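Local coordinates for protein 5-oxoprolinase subunit A (PDB 2DFA) that probably cleaves 5-oxoproline to L-glutamate, driven by ATP hydrolysis, as one component of a three-protein complex, at residues V59-G64 against H106-H111; V3-D8 against D218-H223. One frame throughout, in Å; residues are numbered along the deposited sequence.

Interaction 1: residues V59-G64 against H106-H111; sequences VGAHPG and HHVKPH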
loop_
_atom_site.group_PDB
_atom_site.type_symbol
_atom_site.label_atom_id
_atom_site.label_comp_id
_atom_site.label_asym_id
_atom_site.label_seq_id
_atom_site.Cartn_x
_atom_site.Cartn_y
_atom_site.Cartn_z
ATOM N N VAL A 59 -7.466 10.151 -24.165
ATOM C CA VAL A 59 -7.063 9.846 -22.797
ATOM C C VAL A 59 -5.976 10.763 -22.251
ATOM O O VAL A 59 -4.965 11.010 -22.904
ATOM C CB VAL A 59 -6.585 8.375 -22.697
ATOM C CG1 VAL A 59 -6.028 8.085 -21.298
ATOM C CG2 VAL A 59 -7.746 7.444 -23.011
ATOM N N GLY A 60 -6.201 11.263 -21.040
ATOM C CA GLY A 60 -5.232 12.124 -20.389
ATOM C C GLY A 60 -4.941 11.540 -19.014
ATOM O O GLY A 60 -5.703 10.702 -18.526
ATOM N N ALA A 61 -3.850 11.976 -18.389
ATOM C CA ALA A 61 -3.482 11.478 -17.062
ATOM C C ALA A 61 -4.178 12.270 -15.963
ATOM O O ALA A 61 -4.332 13.487 -16.054
ATOM C CB ALA A 61 -1.964 11.545 -16.876
ATOM N N HIS A 62 -4.588 11.560 -14.917
ATOM C CA HIS A 62 -5.277 12.152 -13.782
ATOM C C HIS A 62 -4.447 11.815 -12.530
ATOM O O HIS A 62 -4.881 11.056 -11.672
ATOM C CB HIS A 62 -6.681 11.536 -13.691
ATOM C CG HIS A 62 -7.661 12.337 -12.894
ATOM N ND1 HIS A 62 -7.646 13.714 -12.850
ATOM C CD2 HIS A 62 -8.747 11.954 -12.178
ATOM C CE1 HIS A 62 -8.678 14.145 -12.148
ATOM N NE2 HIS A 62 -9.362 13.096 -11.731
ATOM N N PRO A 63 -3.230 12.379 -12.424
ATOM C CA PRO A 63 -2.369 12.108 -11.265
ATOM C C PRO A 63 -2.892 12.659 -9.941
ATOM O O PRO A 63 -3.528 13.714 -9.894
ATOM C CB PRO A 63 -1.036 12.728 -11.677
ATOM C CG PRO A 63 -1.470 13.915 -12.510
ATOM C CD PRO A 63 -2.569 13.299 -13.370
ATOM N N GLY A 64 -2.629 11.928 -8.862
ATOM C CA GLY A 64 -3.083 12.365 -7.556
ATOM C C GLY A 64 -2.087 12.081 -6.444
ATOM O O GLY A 64 -0.993 11.562 -6.685
ATOM N N HIS A 106 -3.111 12.422 -24.362
ATOM C CA HIS A 106 -3.771 13.659 -24.769
ATOM C C HIS A 106 -3.576 14.886 -23.886
ATOM O O HIS A 106 -3.423 16.004 -24.387
ATOM C CB HIS A 106 -5.262 13.368 -24.947
ATOM C CG HIS A 106 -6.065 14.544 -25.405
ATOM N ND1 HIS A 106 -6.876 15.265 -24.556
ATOM C CD2 HIS A 106 -6.212 15.099 -26.632
ATOM C CE1 HIS A 106 -7.495 16.209 -25.242
ATOM N NE2 HIS A 106 -7.110 16.131 -26.503
ATOM N N HIS A 107 -3.581 14.692 -22.572
ATOM C CA HIS A 107 -3.423 15.816 -21.661
ATOM C C HIS A 107 -3.100 15.326 -20.254
ATOM O O HIS A 107 -2.938 14.130 -20.021
ATOM C CB HIS A 107 -4.727 16.622 -21.604
ATOM C CG HIS A 107 -5.887 15.846 -21.057
ATOM N ND1 HIS A 107 -6.596 14.934 -21.808
ATOM C CD2 HIS A 107 -6.424 15.805 -19.814
ATOM C CE1 HIS A 107 -7.518 14.364 -21.052
ATOM N NE2 HIS A 107 -7.433 14.875 -19.836
ATOM N N VAL A 108 -2.990 16.274 -19.334
ATOM C CA VAL A 108 -2.757 15.966 -17.931
ATOM C C VAL A 108 -3.675 16.872 -17.128
ATOM O O VAL A 108 -3.849 18.052 -17.450
ATOM C CB VAL A 108 -1.296 16.220 -17.494
ATOM C CG1 VAL A 108 -1.168 16.004 -15.977
ATOM C CG2 VAL A 108 -0.353 15.271 -18.229
ATOM N N LYS A 109 -4.281 16.302 -16.092
ATOM C CA LYS A 109 -5.174 17.034 -15.213
ATOM C C LYS A 109 -5.079 16.416 -13.819
ATOM O O LYS A 109 -5.479 15.270 -13.614
ATOM C CB LYS A 109 -6.618 16.925 -15.698
ATOM C CG LYS A 109 -7.638 17.540 -14.749
ATOM C CD LYS A 109 -9.056 17.192 -15.199
ATOM C CE LYS A 109 -10.109 17.719 -14.243
ATOM N NZ LYS A 109 -11.459 17.201 -14.618
ATOM N N PRO A 110 -4.553 17.171 -12.850
ATOM C CA PRO A 110 -4.406 16.699 -11.462
ATOM C C PRO A 110 -5.747 16.280 -10.866
ATOM O O PRO A 110 -6.792 16.817 -11.237
ATOM C CB PRO A 110 -3.828 17.912 -10.740
ATOM C CG PRO A 110 -3.086 18.646 -11.837
ATOM C CD PRO A 110 -4.031 18.540 -13.003
ATOM N N HIS A 111 -5.708 15.339 -9.928
ATOM C CA HIS A 111 -6.922 14.846 -9.280
ATOM C C HIS A 111 -7.103 15.307 -7.836
ATOM O O HIS A 111 -6.131 15.501 -7.104
ATOM C CB HIS A 111 -6.938 13.312 -9.280
ATOM C CG HIS A 111 -7.902 12.724 -8.294
ATOM N ND1 HIS A 111 -9.259 12.657 -8.529
ATOM C CD2 HIS A 111 -7.714 12.238 -7.043
ATOM C CE1 HIS A 111 -9.865 12.157 -7.465
ATOM N NE2 HIS A 111 -8.950 11.894 -6.549
#
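Four backbone hydrogen bonds join V59-G64 to H106-H111, two runs of chain heading in much the same direction. H106 N donates to V59 O, and H111 N donates to P63 O at the far end. Between them A61 is held at both its polar backbone atoms, its N giving to H107 O (2.9 Å) and its O receiving K109 N (2.8 Å). A fifth bond comes from the H62 side chain: CG is anti to the backbone N (chi1 -160°), which carries the ring across to H106-H111, where ND1 donates to K109 O at 2.8 Å, with that oxygen close to the ring plane. H62 CA approaches the same oxygen at 3.1 Å. H111 CB sits squarely over one face of the H62 imidazole, 3.4 Å from its centroid, and the H111 ring turns its edge toward that face, an offset edge-to-face pair with planes at 77°. With an alanine in place of H62, K109 O would probably lose its side-chain donor, and H111 the imidazole face that it meets edge-on. G60 CA lies over one face of the H107 ring, a CH-pi contact made close by the glycine's lack of a side chain. The two neighbouring histidines share a hydrogen bond between H106 ND1 and H107 ND1 (2.8 Å), while their NE2 atoms reach F250 OXT and N32 OD1, respectively. The charge of K109 is met by a salt bridge to E163, and H111 NE2 bonds to F71 O. H106-H111, no regular strand, lies between strands 58-62 and 141-143, its V108 backbone bonding to P140 and V142, consistent with a beta/alpha-barrel wall continued by a non-regular segment; strand 30-34 pairs with the other side of strand 58-62, and helix 80-100 packs on V59, A61, P63 and V108.

Interaction 2: residues V3-D8 against D218-H223; sequences VDLNAD and DTLCIH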
loop_
_atom_site.group_PDB
_atom_site.type_symbol
_atom_site.label_atom_id
_atom_site.label_comp_id
_atom_site.label_asym_id
_atom_site.label_seq_id
_atom_site.Cartn_x
_atom_site.Cartn_y
_atom_site.Cartn_z
ATOM N N VAL A 3 -16.445 22.135 -28.427
ATOM C CA VAL A 3 -16.016 22.102 -27.037
ATOM C C VAL A 3 -15.727 20.666 -26.630
ATOM O O VAL A 3 -16.292 19.721 -27.185
ATOM C CB VAL A 3 -17.099 22.688 -26.095
ATOM C CG1 VAL A 3 -18.315 21.788 -26.070
ATOM C CG2 VAL A 3 -16.535 22.862 -24.684
ATOM N N ASP A 4 -14.840 20.504 -25.659
ATOM C CA ASP A 4 -14.499 19.179 -25.181
ATOM C C ASP A 4 -15.253 18.880 -23.888
ATOM O O ASP A 4 -15.413 19.750 -23.033
ATOM C CB ASP A 4 -12.986 19.077 -24.947
ATOM C CG ASP A 4 -12.584 17.777 -24.267
ATOM O OD1 ASP A 4 -12.651 17.705 -23.019
ATOM O OD2 ASP A 4 -12.215 16.824 -24.980
ATOM N N LEU A 5 -15.738 17.653 -23.777
ATOM C CA LEU A 5 -16.445 17.198 -22.590
ATOM C C LEU A 5 -15.528 16.171 -21.943
ATOM O O LEU A 5 -15.197 15.161 -22.563
ATOM C CB LEU A 5 -17.772 16.537 -22.974
ATOM C CG LEU A 5 -19.056 17.335 -22.724
ATOM C CD1 LEU A 5 -19.332 17.395 -21.229
ATOM C CD2 LEU A 5 -18.922 18.730 -23.306
ATOM N N ASN A 6 -15.108 16.426 -20.705
ATOM C CA ASN A 6 -14.217 15.495 -20.027
ATOM C C ASN A 6 -14.799 14.959 -18.724
ATOM O O ASN A 6 -15.607 15.614 -18.064
ATOM C CB ASN A 6 -12.858 16.157 -19.760
ATOM C CG ASN A 6 -12.833 16.960 -18.469
ATOM O OD1 ASN A 6 -12.749 16.399 -17.374
ATOM N ND2 ASN A 6 -12.911 18.282 -18.593
ATOM N N ALA A 7 -14.393 13.747 -18.371
ATOM C CA ALA A 7 -14.852 13.116 -17.144
ATOM C C ALA A 7 -13.744 12.214 -16.618
ATOM O O ALA A 7 -12.926 11.702 -17.388
ATOM C CB ALA A 7 -16.106 12.299 -17.411
ATOM N N ASP A 8 -13.709 12.030 -15.303
ATOM C CA ASP A 8 -12.702 11.166 -14.711
ATOM C C ASP A 8 -13.138 9.738 -14.982
ATOM O O ASP A 8 -14.336 9.466 -15.124
ATOM C CB ASP A 8 -12.598 11.397 -13.199
ATOM C CG ASP A 8 -12.320 12.843 -12.849
ATOM O OD1 ASP A 8 -11.556 13.507 -13.585
ATOM O OD2 ASP A 8 -12.856 13.315 -11.823
ATOM N N ASP A 218 -12.715 25.654 -22.591
ATOM C CA ASP A 218 -12.071 24.871 -23.639
ATOM C C ASP A 218 -12.595 23.458 -23.424
ATOM O O ASP A 218 -12.791 22.690 -24.367
ATOM C CB ASP A 218 -10.545 24.892 -23.495
ATOM C CG ASP A 218 -9.950 26.264 -23.758
ATOM O OD1 ASP A 218 -10.469 26.978 -24.646
ATOM O OD2 ASP A 218 -8.954 26.625 -23.095
ATOM N N THR A 219 -12.840 23.129 -22.159
ATOM C CA THR A 219 -13.360 21.820 -21.802
ATOM C C THR A 219 -14.342 21.951 -20.641
ATOM O O THR A 219 -14.196 22.827 -19.789
ATOM C CB THR A 219 -12.210 20.844 -21.411
ATOM O OG1 THR A 219 -12.755 19.547 -21.133
ATOM C CG2 THR A 219 -11.470 21.354 -20.185
ATOM N N LEU A 220 -15.348 21.088 -20.630
ATOM C CA LEU A 220 -16.363 21.077 -19.584
ATOM C C LEU A 220 -16.223 19.796 -18.764
ATOM O O LEU A 220 -16.288 18.696 -19.313
ATOM C CB LEU A 220 -17.762 21.120 -20.202
ATOM C CG LEU A 220 -18.137 22.354 -21.030
ATOM C CD1 LEU A 220 -19.509 22.141 -21.663
ATOM C CD2 LEU A 220 -18.140 23.586 -20.143
ATOM N N CYS A 221 -16.045 19.939 -17.454
ATOM C CA CYS A 221 -15.897 18.776 -16.582
ATOM C C CYS A 221 -17.231 18.211 -16.121
ATOM O O CYS A 221 -18.128 18.953 -15.727
ATOM C CB CYS A 221 -15.060 19.131 -15.352
ATOM S SG CYS A 221 -14.889 17.768 -14.158
ATOM N N ILE A 222 -17.349 16.888 -16.170
ATOM C CA ILE A 222 -18.559 16.196 -15.741
ATOM C C ILE A 222 -18.215 15.260 -14.586
ATOM O O ILE A 222 -17.223 14.533 -14.647
ATOM C CB ILE A 222 -19.159 15.350 -16.879
ATOM C CG1 ILE A 222 -19.403 16.224 -18.112
ATOM C CG2 ILE A 222 -20.452 14.697 -16.413
ATOM C CD1 ILE A 222 -20.255 17.452 -17.844
ATOM N N HIS A 223 -19.031 15.285 -13.535
ATOM C CA HIS A 223 -18.813 14.434 -12.367
ATOM C C HIS A 223 -18.571 12.979 -12.759
ATOM O O HIS A 223 -17.650 12.334 -12.255
ATOM C CB HIS A 223 -20.017 14.515 -11.425
ATOM C CG HIS A 223 -19.831 15.468 -10.284
ATOM N ND1 HIS A 223 -19.412 16.770 -10.460
ATOM C CD2 HIS A 223 -20.011 15.307 -8.952
ATOM C CE1 HIS A 223 -19.342 17.369 -9.284
ATOM N NE2 HIS A 223 -19.700 16.504 -8.353
#
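The N6 amide meets T219 edge-on, and the D4 carboxylate takes the same hydroxyl on the anti lone pair of OD1, OG1 being 2.6 Å away. T219 OG1 lies in the amide plane of N6, 2.8 Å from ND2, while L220 O and C221 CA approach one face of that amide; L220 O is 3.5 Å from ND2, at an angle too poor for a bond. The T219 hydroxyl thus links the two groups, accepting from N6 and donating to D4, and its chi1 of -177° sets OG1 beside the D4 side chain, the two pointing the same way. The far oxygen of D4 is also occupied, since OD2 bonds to S29 and S30; N6 OD1 accepts from N32, and ND2 has a second acceptor in E163. These contacts would hold both flat groups against rotation. The backbones pair as parallel strands: L220 N donates to D4 O, N6 N to L220 O and I222 N to N6 O, whereas D4 N reaches D218 O at a longer 3.3 Å. On the face bearing L5 and L220 the contact is apolar. L5 CD2 touches L220 CD1 at 3.8 Å, and L5 CD1 presses on I222 CG1 at 3.3 Å, closer than usual for two carbons; the L5 chi1 of -105° is off a staggered position, consistent with strain there. V3 CG2 packs against L220 CG. Helices 189-201 and 229-241 cover this apolar layer, the first on V3 and L220, the second on V3, L5 and I222. Strand 219-222 in turn pairs with strand 160-164, and strand 2-9 with strands 30-34 and 246-247, so the contact is an internal seam of the parallel sheet.

How the interactions relate
Along the chain the order is V3-D8, V59-G64, H106-H111, D218-H223, so interaction 2 brackets interaction 1. Their centres lie about 12 Å apart, and both reach the same curved parallel sheet, through strands 58-62 and 2-9 with 219-222; strand 30-34 separates strand 2-9 from strand 58-62, an arrangement consistent with the beta/alpha-barrel character of this family. Side chains bridge the interval: K109 NZ probably hydrogen-bonds to N6 OD1 at 3.1 Å, and it passes C221 SG. H62 NE2 comes within 2.9 Å of D8 OD1. D8, H62 and H111 direct their donor atoms at one vacant point, which may be an unoccupied metal site, although no metal is modelled; both contacts would then contribute to it.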